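Local coordinates for hydroquinone dioxygenase large subunit (PDB 4ZXA), which forms, with a small subunit, a metal-dependent hydroquinone 1,2-dioxygenase that probably opens the aromatic ring of hydroquinone with molecular oxygen, at residues A69-V74 / A131-W136; T140-A145 / I165-I170; P183-L188 / F220-R225. All blocks are in the same frame, centred on the assembly; numbering follows the deposited sequence.

The three contacts follow one another along the chain. Contact 1 pairs helix 63-75 with helix 122-136; contact 2 joins the loop that leaves the second of these helices to the chain following the short helix 162-165. Their centres are about 10 Å apart and they touch: R72 NH1 probably bonds to P143 O, and M71 packs on F144. Contact 3 lies about 16 Å between centres from contact 2, which it meets where I170 packs on P183, and about 26 Å from contact 1. Contacts 1 and 2 lie in the N-terminal family region, with the F144 side chain about 9 Å from bound 4-hydroxybenzonitrile, while helix 219-224 also meets the small subunit through F220.

Contact 1: residues A69-V74 / A131-W136; sequences AMMRDV and AILRDW
Two helices of the N-terminal region, 63-75 and 122-136, pack here, and L133 of the second is set among M70, M71 and V74 of the first. The segment axes approach to 10.3 Å with their N-to-C directions 143° apart, roughly antiparallel but clearly inclined. L133 divides the work between its two methyl branches. CD2 lies against the backbone of the facing helix, 3.8 Å from M71 N, while CD1 meets V74 CG2 tip to tip at 3.9 Å. CD1 also touches the sulfur of M71, whose chain crosses that of L133 at about a right angle. A branched leucine suits the place because its forked end can touch M70 and M71 on one turn and V74 on the next.

M70 crosses L133 obliquely. Its CG is anti to the backbone N (chi1 175°) and chi2 is also extended, which carries the chain out past L133 CG, 4.0 Å from M70 CG, and on to I132. There M70 SD comes within 3.8 Å of I132 CG2, the two chains crossing nearly perpendicularly. The unbranched, flexible methionine can follow both neighbours, and its large polarisable sulfur makes good dispersion contacts.

The surroundings continue the apolar layer: F129, further back on helix 122-136, touches M70 and V74, and I165 of helix 162-165 touches both M71 and L133. R72 turns away from helix 122-136 and gives hydrogen bonds to the carbonyls of T229 and W230, the latter a residue of the ligand pocket. The whole is a buried apolar interface typical of inclined, roughly antiparallel helix packing.

Contact 2: residues T140-A145 / I165-I170; sequences TFDPFA and IERFRI
R169 turns the edge of its guanidinium to the F144 ring, with NH2 near F144 CE1 and CZ, and one face of that guanidinium has R167 O above it, toward the rim. The edge of the R167 guanidinium is taken by the carboxylate of D142, whose plane is turned 36° from it. Both guanidinium planes stand steeply to the F144 ring, that of R167 at 81°.

D142 and R167 form a two-pronged salt bridge. R167 NH1 gives a nearly straight hydrogen bond to D142 OD1 at 3.1 Å, with the acceptor in the guanidinium plane, and R167 NH2 gives a weak one to D142 OD2 at 3.3 Å. D142 OD1 also accepts from F144 N at 2.9 Å. The two donors reach this oxygen from opposite faces of the carboxylate, which probably restrains its rotation. With CG anti to the backbone N (chi1 167°), OD1 is placed between F144 N and R167 NH1. Aspartate suits the place because its short side chain can reach the amide N of the residue two places on.

P143 adds an apolar touch, its CG lying 3.9 Å from I165 CG2, and its ring fits the bend of the turn. R167 NE forms a second salt bridge, to D227, so two acids share this one cation. F144 packs on R72 and A75 of helix 63-75 and pairs through its backbone with T229. D142 OD1 and F144 N close an Asx turn over a type I beta turn from D142 to A145, where A145 N bonds to D142 O, an arrangement typical of aspartate at the first position of such turns.

Contact 3: residues P183-L188 / F220-R225; sequences PLRNDL and FKYLSR
R185 lays its guanidinium flat over one face of the Y222 ring, the planes only 17° apart and the centres 3.8 Å from each other. The group sits off centre, with R185 CZ 31° from the ring normal and shifted toward the CE2 and CZ side. Behind it R185 CD stands more nearly above the middle of the ring, adding a CH-pi contact to the cation-pi stack. The pair is well matched: tyrosine offers an electron-rich face, and arginine a flat cation whose charge is delocalised. The arginine chain is extended from CG to NE, so it draws its methylenes across the ring before the charge arrives, and chi1 of Y222 near 180° puts the ring under them. From this position R185 NH1 also gives a hydrogen bond to Y222 O, the carbonyl of the same residue, at 3.1 Å; the donor stands above the carbonyl plane. P183 O meets the edge of the ring, in its plane.

R225 runs the other way, out from the end of helix 219-224 along the loop 183-188. Its CD lies 3.3 Å from R185 O, and R225 NH1 is 2.7 Å from L188 O. The loop folds as a type I beta turn from R185 to L188, closed by the bond from L188 N to R185 O. R225 NE is held outside the contact by Q199. L188 CD1 packs 3.8 Å from R225 O.

At the exposed N186 the long chain of K221 brings NZ to OD1 in a weak hydrogen bond.

The chemistry is mainly that of cations meeting neutral partners: a ring face and a backbone carbonyl receive R185, and backbone carbonyls of the loop lie close to R225 NH1. The charge of K221 is met by E201, outside the two segments. For R185, the stack and the bond to Y222 O together probably fix the rotation of the guanidinium.

Contact 1: residues A69-V74 / A131-W136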
loop_
_atom_site.group_PDB
_atom_site.type_symbol
_atom_site.label_atom_id
_atom_site.label_comp_id
_atom_site.label_asym_id
_atom_site.label_seq_id
_atom_site.Cartn_x
_atom_site.Cartn_y
_atom_site.Cartn_z
ATOM N N ALA E 69 4.537 -10.130 3.672
ATOM C CA ALA E 69 3.845 -11.106 2.829
ATOM C C ALA E 69 4.613 -12.409 2.745
ATOM O O ALA E 69 4.044 -13.474 2.939
ATOM C CB ALA E 69 3.605 -10.553 1.437
ATOM N N MET E 70 5.912 -12.326 2.474
ATOM C CA MET E 70 6.721 -13.528 2.283
ATOM C C MET E 70 6.858 -14.246 3.601
ATOM O O MET E 70 6.906 -15.482 3.652
ATOM C CB MET E 70 8.115 -13.208 1.719
ATOM C CG MET E 70 9.015 -14.443 1.624
ATOM S SD MET E 70 10.490 -14.192 0.615
ATOM C CE MET E 70 9.727 -14.051 -1.017
ATOM N N MET E 71 6.909 -13.459 4.672
ATOM C CA MET E 71 6.957 -14.027 6.017
ATOM C C MET E 71 5.746 -14.901 6.261
ATOM O O MET E 71 5.878 -15.964 6.850
ATOM C CB MET E 71 7.008 -12.944 7.081
ATOM C CG MET E 71 7.059 -13.502 8.481
ATOM S SD MET E 71 8.685 -14.101 8.936
ATOM C CE MET E 71 8.414 -15.873 9.071
ATOM N N ARG E 72 4.567 -14.464 5.814
ATOM C CA ARG E 72 3.378 -15.285 6.002
ATOM C C ARG E 72 3.483 -16.530 5.133
ATOM O O ARG E 72 3.234 -17.637 5.607
ATOM C CB ARG E 72 2.063 -14.517 5.730
ATOM C CG ARG E 72 1.780 -13.330 6.694
ATOM C CD ARG E 72 2.069 -13.720 8.128
ATOM N NE ARG E 72 1.803 -12.678 9.115
ATOM C CZ ARG E 72 2.553 -11.588 9.283
ATOM N NH1 ARG E 72 3.594 -11.353 8.487
ATOM N NH2 ARG E 72 2.249 -10.717 10.233
ATOM N N ASP E 73 3.877 -16.349 3.871
ATOM C CA ASP E 73 3.937 -17.478 2.941
ATOM C C ASP E 73 4.861 -18.573 3.463
ATOM O O ASP E 73 4.585 -19.762 3.297
ATOM C CB ASP E 73 4.385 -17.047 1.542
ATOM C CG ASP E 73 3.586 -17.723 0.434
ATOM O OD1 ASP E 73 2.712 -18.580 0.725
ATOM O OD2 ASP E 73 3.833 -17.391 -0.744
ATOM N N VAL E 74 5.952 -18.164 4.102
ATOM C CA VAL E 74 6.926 -19.120 4.605
ATOM C C VAL E 74 6.417 -19.799 5.860
ATOM O O VAL E 74 6.570 -21.012 6.018
ATOM C CB VAL E 74 8.285 -18.467 4.896
ATOM C CG1 VAL E 74 9.052 -19.283 5.923
ATOM C CG2 VAL E 74 9.071 -18.323 3.616
ATOM N N ALA E 131 15.771 -17.844 2.701
ATOM C CA ALA E 131 17.043 -17.181 2.474
ATOM C C ALA E 131 16.828 -15.702 2.167
ATOM O O ALA E 131 17.637 -14.846 2.566
ATOM C CB ALA E 131 17.820 -17.871 1.340
ATOM N N ILE E 132 15.739 -15.395 1.468
ATOM C CA ILE E 132 15.410 -14.002 1.176
ATOM C C ILE E 132 15.050 -13.237 2.461
ATOM O O ILE E 132 15.584 -12.153 2.713
ATOM C CB ILE E 132 14.299 -13.877 0.107
ATOM C CG1 ILE E 132 14.809 -14.371 -1.250
ATOM C CG2 ILE E 132 13.824 -12.427 -0.015
ATOM C CD1 ILE E 132 13.724 -14.582 -2.264
ATOM N N LEU E 133 14.168 -13.803 3.282
ATOM C CA LEU E 133 13.821 -13.174 4.555
ATOM C C LEU E 133 15.078 -12.914 5.376
ATOM O O LEU E 133 15.282 -11.817 5.894
ATOM C CB LEU E 133 12.838 -14.030 5.365
ATOM C CG LEU E 133 11.410 -14.194 4.853
ATOM C CD1 LEU E 133 10.707 -15.334 5.607
ATOM C CD2 LEU E 133 10.642 -12.882 4.992
ATOM N N ARG E 134 15.919 -13.933 5.491
ATOM C CA ARG E 134 17.145 -13.820 6.266
ATOM C C ARG E 134 17.948 -12.625 5.792
ATOM O O ARG E 134 18.354 -11.782 6.588
ATOM C CB ARG E 134 17.975 -15.102 6.150
ATOM C CG ARG E 134 19.104 -15.218 7.169
ATOM C CD ARG E 134 19.836 -16.562 7.051
ATOM N NE ARG E 134 20.852 -16.720 8.094
ATOM C CZ ARG E 134 20.785 -17.602 9.093
ATOM N NH1 ARG E 134 19.754 -18.442 9.196
ATOM N NH2 ARG E 134 21.761 -17.651 9.990
ATOM N N ASP E 135 18.157 -12.537 4.483
ATOM C CA ASP E 135 19.008 -11.492 3.944
ATOM C C ASP E 135 18.367 -10.089 3.956
ATOM O O ASP E 135 19.040 -9.107 4.257
ATOM C CB ASP E 135 19.498 -11.871 2.548
ATOM C CG ASP E 135 20.568 -10.913 2.030
ATOM O OD1 ASP E 135 21.705 -10.955 2.549
ATOM O OD2 ASP E 135 20.270 -10.114 1.111
ATOM N N TRP E 136 17.075 -9.990 3.649
ATOM C CA TRP E 136 16.441 -8.679 3.488
ATOM C C TRP E 136 15.827 -8.109 4.774
ATOM O O TRP E 136 15.393 -6.943 4.810
ATOM C CB TRP E 136 15.385 -8.719 2.380
ATOM C CG TRP E 136 15.944 -9.068 1.035
ATOM C CD1 TRP E 136 17.246 -9.329 0.730
ATOM C CD2 TRP E 136 15.213 -9.187 -0.191
ATOM N NE1 TRP E 136 17.372 -9.603 -0.604
ATOM C CE2 TRP E 136 16.137 -9.526 -1.194
ATOM C CE3 TRP E 136 13.866 -9.035 -0.533
ATOM C CZ2 TRP E 136 15.761 -9.722 -2.520
ATOM C CZ3 TRP E 136 13.494 -9.231 -1.851
ATOM C CH2 TRP E 136 14.435 -9.568 -2.827
#

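Contact 2: residues T140-A145 / I165-I170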
loop_
_atom_site.group_PDB
_atom_site.type_symbol
_atom_site.label_atom_id
_atom_site.label_comp_id
_atom_site.label_asym_id
_atom_site.label_seq_id
_atom_site.Cartn_x
_atom_site.Cartn_y
_atom_site.Cartn_z
ATOM N N THR E 140 16.245 -4.346 12.641
ATOM C CA THR E 140 15.418 -3.267 13.107
ATOM C C THR E 140 13.944 -3.512 12.715
ATOM O O THR E 140 13.058 -2.737 13.059
ATOM C CB THR E 140 15.975 -1.959 12.506
ATOM O OG1 THR E 140 15.748 -0.852 13.387
ATOM C CG2 THR E 140 15.380 -1.698 11.147
ATOM N N PHE E 141 13.692 -4.617 12.024
ATOM C CA PHE E 141 12.379 -4.891 11.440
ATOM C C PHE E 141 11.908 -6.333 11.673
ATOM O O PHE E 141 12.586 -7.291 11.312
ATOM C CB PHE E 141 12.410 -4.584 9.933
ATOM C CG PHE E 141 11.093 -4.791 9.227
ATOM C CD1 PHE E 141 10.062 -3.867 9.369
ATOM C CD2 PHE E 141 10.897 -5.886 8.391
ATOM C CE1 PHE E 141 8.842 -4.039 8.714
ATOM C CE2 PHE E 141 9.685 -6.063 7.734
ATOM C CZ PHE E 141 8.651 -5.134 7.901
ATOM N N ASP E 142 10.724 -6.470 12.258
ATOM C CA ASP E 142 10.116 -7.767 12.515
ATOM C C ASP E 142 8.875 -7.919 11.639
ATOM O O ASP E 142 7.828 -7.353 11.939
ATOM C CB ASP E 142 9.761 -7.877 13.997
ATOM C CG ASP E 142 8.832 -9.050 14.307
ATOM O OD1 ASP E 142 8.688 -9.983 13.489
ATOM O OD2 ASP E 142 8.247 -9.038 15.401
ATOM N N PRO E 143 8.990 -8.704 10.559
ATOM C CA PRO E 143 7.951 -8.944 9.542
ATOM C C PRO E 143 6.668 -9.580 10.101
ATOM O O PRO E 143 5.654 -9.613 9.399
ATOM C CB PRO E 143 8.618 -9.938 8.575
ATOM C CG PRO E 143 10.044 -9.942 8.919
ATOM C CD PRO E 143 10.158 -9.567 10.358
ATOM N N PHE E 144 6.718 -10.076 11.334
ATOM C CA PHE E 144 5.573 -10.742 11.944
ATOM C C PHE E 144 4.743 -9.823 12.852
ATOM O O PHE E 144 3.749 -10.244 13.439
ATOM C CB PHE E 144 6.063 -11.930 12.755
ATOM C CG PHE E 144 5.650 -13.256 12.203
ATOM C CD1 PHE E 144 6.554 -14.305 12.153
ATOM C CD2 PHE E 144 4.353 -13.465 11.767
ATOM C CE1 PHE E 144 6.178 -15.523 11.662
ATOM C CE2 PHE E 144 3.964 -14.700 11.279
ATOM C CZ PHE E 144 4.879 -15.724 11.229
ATOM N N ALA E 145 5.154 -8.568 12.962
ATOM C CA ALA E 145 4.521 -7.642 13.886
ATOM C C ALA E 145 3.804 -6.514 13.158
ATOM O O ALA E 145 4.087 -6.247 11.992
ATOM C CB ALA E 145 5.556 -7.072 14.832
ATOM N N ILE E 165 12.287 -14.112 12.394
ATOM C CA ILE E 165 11.901 -14.867 11.217
ATOM C C ILE E 165 12.002 -16.385 11.390
ATOM O O ILE E 165 11.390 -17.129 10.629
ATOM C CB ILE E 165 12.663 -14.412 9.967
ATOM C CG1 ILE E 165 14.157 -14.610 10.158
ATOM C CG2 ILE E 165 12.350 -12.944 9.663
ATOM C CD1 ILE E 165 14.931 -14.583 8.858
ATOM N N GLU E 166 12.765 -16.851 12.370
ATOM C CA GLU E 166 12.830 -18.295 12.633
ATOM C C GLU E 166 12.198 -18.628 13.972
ATOM O O GLU E 166 12.870 -19.096 14.891
ATOM C CB GLU E 166 14.267 -18.815 12.642
ATOM C CG GLU E 166 15.121 -18.463 11.444
ATOM C CD GLU E 166 16.518 -19.041 11.582
ATOM O OE1 GLU E 166 17.504 -18.283 11.489
ATOM O OE2 GLU E 166 16.629 -20.261 11.806
ATOM N N ARG E 167 10.908 -18.379 14.102
ATOM C CA ARG E 167 10.246 -18.728 15.340
ATOM C C ARG E 167 10.005 -20.238 15.371
ATOM O O ARG E 167 9.294 -20.785 14.540
ATOM C CB ARG E 167 8.972 -17.898 15.532
ATOM C CG ARG E 167 9.225 -16.551 16.267
ATOM C CD ARG E 167 8.441 -15.406 15.649
ATOM N NE ARG E 167 8.322 -14.246 16.533
ATOM C CZ ARG E 167 8.354 -12.980 16.112
ATOM N NH1 ARG E 167 8.519 -12.731 14.825
ATOM N NH2 ARG E 167 8.237 -11.962 16.965
ATOM N N PHE E 168 10.660 -20.912 16.305
ATOM C CA PHE E 168 10.482 -22.348 16.482
ATOM C C PHE E 168 9.221 -22.575 17.295
ATOM O O PHE E 168 9.021 -21.939 18.337
ATOM C CB PHE E 168 11.684 -22.943 17.211
ATOM C CG PHE E 168 11.595 -24.423 17.436
ATOM C CD1 PHE E 168 10.903 -24.936 18.527
ATOM C CD2 PHE E 168 12.218 -25.304 16.570
ATOM C CE1 PHE E 168 10.825 -26.296 18.739
ATOM C CE2 PHE E 168 12.148 -26.666 16.783
ATOM C CZ PHE E 168 11.453 -27.165 17.864
ATOM N N ARG E 169 8.367 -23.475 16.825
ATOM C CA ARG E 169 7.122 -23.757 17.529
ATOM C C ARG E 169 6.921 -25.257 17.695
ATOM O O ARG E 169 6.954 -25.999 16.722
ATOM C CB ARG E 169 5.929 -23.145 16.774
ATOM C CG ARG E 169 6.022 -21.628 16.520
ATOM C CD ARG E 169 5.228 -21.220 15.255
ATOM N NE ARG E 169 5.430 -19.818 14.866
ATOM C CZ ARG E 169 5.305 -19.345 13.622
ATOM N NH1 ARG E 169 4.977 -20.147 12.608
ATOM N NH2 ARG E 169 5.513 -18.056 13.391
ATOM N N ILE E 170 6.706 -25.707 18.925
ATOM C CA ILE E 170 6.249 -27.076 19.117
ATOM C C ILE E 170 4.836 -27.207 18.543
ATOM O O ILE E 170 3.953 -26.426 18.872
ATOM C CB ILE E 170 6.211 -27.479 20.603
ATOM C CG1 ILE E 170 7.620 -27.624 21.162
ATOM C CG2 ILE E 170 5.439 -28.786 20.780
ATOM C CD1 ILE E 170 7.656 -27.933 22.646
#

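Contact 3: residues P183-L188 / F220-R225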
loop_
_atom_site.group_PDB
_atom_site.type_symbol
_atom_site.label_atom_id
_atom_site.label_comp_id
_atom_site.label_asym_id
_atom_site.label_seq_id
_atom_site.Cartn_x
_atom_site.Cartn_y
_atom_site.Cartn_z
ATOM N N PRO E 183 3.466 -25.714 24.564
ATOM C CA PRO E 183 3.463 -25.079 25.884
ATOM C C PRO E 183 2.463 -23.940 25.961
ATOM O O PRO E 183 2.052 -23.419 24.921
ATOM C CB PRO E 183 4.875 -24.500 25.973
ATOM C CG PRO E 183 5.170 -24.112 24.564
ATOM C CD PRO E 183 4.572 -25.227 23.726
ATOM N N LEU E 184 2.095 -23.552 27.180
ATOM C CA LEU E 184 1.357 -22.307 27.379
ATOM C C LEU E 184 2.350 -21.149 27.267
ATOM O O LEU E 184 3.506 -21.358 26.890
ATOM C CB LEU E 184 0.613 -22.309 28.724
ATOM C CG LEU E 184 -0.418 -23.443 28.948
ATOM C CD1 LEU E 184 -0.974 -23.435 30.362
ATOM C CD2 LEU E 184 -1.566 -23.414 27.934
ATOM N N ARG E 185 1.920 -19.935 27.590
ATOM C CA ARG E 185 2.761 -18.770 27.331
ATOM C C ARG E 185 3.029 -17.920 28.579
ATOM O O ARG E 185 3.125 -16.686 28.503
ATOM C CB ARG E 185 2.141 -17.918 26.213
ATOM C CG ARG E 185 1.924 -18.675 24.908
ATOM C CD ARG E 185 1.483 -17.748 23.770
ATOM N NE ARG E 185 1.509 -18.422 22.474
ATOM C CZ ARG E 185 0.663 -18.169 21.481
ATOM N NH1 ARG E 185 -0.292 -17.269 21.640
ATOM N NH2 ARG E 185 0.768 -18.821 20.329
ATOM N N ASN E 186 3.155 -18.573 29.729
ATOM C CA ASN E 186 3.299 -17.818 30.965
ATOM C C ASN E 186 4.632 -17.061 31.034
ATOM O O ASN E 186 4.778 -16.131 31.815
ATOM C CB ASN E 186 3.076 -18.707 32.194
ATOM C CG ASN E 186 2.966 -17.905 33.489
ATOM O OD1 ASN E 186 2.019 -17.129 33.692
ATOM N ND2 ASN E 186 3.936 -18.092 34.376
ATOM N N ASP E 187 5.587 -17.443 30.197
ATOM C CA ASP E 187 6.865 -16.737 30.125
ATOM C C ASP E 187 6.887 -15.637 29.062
ATOM O O ASP E 187 7.961 -15.189 28.677
ATOM C CB ASP E 187 8.010 -17.717 29.835
ATOM C CG ASP E 187 7.858 -18.420 28.474
ATOM O OD1 ASP E 187 6.706 -18.696 28.050
ATOM O OD2 ASP E 187 8.894 -18.703 27.824
ATOM N N LEU E 188 5.723 -15.214 28.572
ATOM C CA LEU E 188 5.673 -14.122 27.591
ATOM C C LEU E 188 4.895 -12.899 28.080
ATOM O O LEU E 188 3.889 -13.013 28.774
ATOM C CB LEU E 188 5.104 -14.588 26.251
ATOM C CG LEU E 188 5.929 -15.639 25.513
ATOM C CD1 LEU E 188 5.219 -16.085 24.241
ATOM C CD2 LEU E 188 7.321 -15.101 25.213
ATOM N N PHE E 220 -7.950 -16.734 26.234
ATOM C CA PHE E 220 -7.817 -15.284 26.039
ATOM C C PHE E 220 -6.452 -14.792 26.534
ATOM O O PHE E 220 -5.823 -13.926 25.907
ATOM C CB PHE E 220 -8.957 -14.514 26.715
ATOM C CG PHE E 220 -10.289 -14.667 26.027
ATOM C CD1 PHE E 220 -10.431 -15.506 24.922
ATOM C CD2 PHE E 220 -11.402 -13.962 26.480
ATOM C CE1 PHE E 220 -11.662 -15.644 24.277
ATOM C CE2 PHE E 220 -12.631 -14.094 25.847
ATOM C CZ PHE E 220 -12.760 -14.942 24.741
ATOM N N LYS E 221 -6.006 -15.362 27.652
ATOM C CA LYS E 221 -4.682 -15.086 28.206
ATOM C C LYS E 221 -3.591 -15.544 27.243
ATOM O O LYS E 221 -2.610 -14.854 26.988
ATOM C CB LYS E 221 -4.509 -15.802 29.564
ATOM C CG LYS E 221 -3.077 -15.804 30.096
ATOM C CD LYS E 221 -2.943 -16.586 31.403
ATOM C CE LYS E 221 -1.485 -16.672 31.854
ATOM N NZ LYS E 221 -1.321 -17.325 33.182
ATOM N N TYR E 222 -3.773 -16.741 26.726
ATOM C CA TYR E 222 -2.836 -17.318 25.796
ATOM C C TYR E 222 -2.750 -16.419 24.563
ATOM O O TYR E 222 -1.649 -16.073 24.117
ATOM C CB TYR E 222 -3.326 -18.725 25.463
ATOM C CG TYR E 222 -2.512 -19.493 24.458
ATOM C CD1 TYR E 222 -1.511 -20.365 24.864
ATOM C CD2 TYR E 222 -2.774 -19.372 23.105
ATOM C CE1 TYR E 222 -0.789 -21.078 23.948
ATOM C CE2 TYR E 222 -2.050 -20.064 22.187
ATOM C CZ TYR E 222 -1.065 -20.923 22.605
ATOM O OH TYR E 222 -0.362 -21.625 21.656
ATOM N N LEU E 223 -3.901 -16.010 24.031
ATOM C CA LEU E 223 -3.901 -15.096 22.891
ATOM C C LEU E 223 -3.301 -13.741 23.268
ATOM O O LEU E 223 -2.553 -13.154 22.491
ATOM C CB LEU E 223 -5.303 -14.919 22.298
ATOM C CG LEU E 223 -5.909 -16.200 21.712
ATOM C CD1 LEU E 223 -7.270 -15.916 21.097
ATOM C CD2 LEU E 223 -4.976 -16.841 20.696
ATOM N N SER E 224 -3.606 -13.258 24.470
ATOM C CA SER E 224 -3.144 -11.927 24.872
ATOM C C SER E 224 -1.625 -11.864 24.837
ATOM O O SER E 224 -1.036 -10.780 24.788
ATOM C CB SER E 224 -3.672 -11.535 26.264
ATOM O OG SER E 224 -2.987 -12.206 27.318
ATOM N N ARG E 225 -0.998 -13.033 24.878
ATOM C CA ARG E 225 0.450 -13.097 24.936
ATOM C C ARG E 225 1.062 -13.491 23.594
ATOM O O ARG E 225 2.243 -13.798 23.513
ATOM C CB ARG E 225 0.899 -14.016 26.074
ATOM C CG ARG E 225 0.467 -13.493 27.453
ATOM C CD ARG E 225 0.728 -14.485 28.591
ATOM N NE ARG E 225 0.329 -13.922 29.879
ATOM C CZ ARG E 225 1.152 -13.689 30.901
ATOM N NH1 ARG E 225 2.442 -13.986 30.824
ATOM N NH2 ARG E 225 0.671 -13.169 32.021
#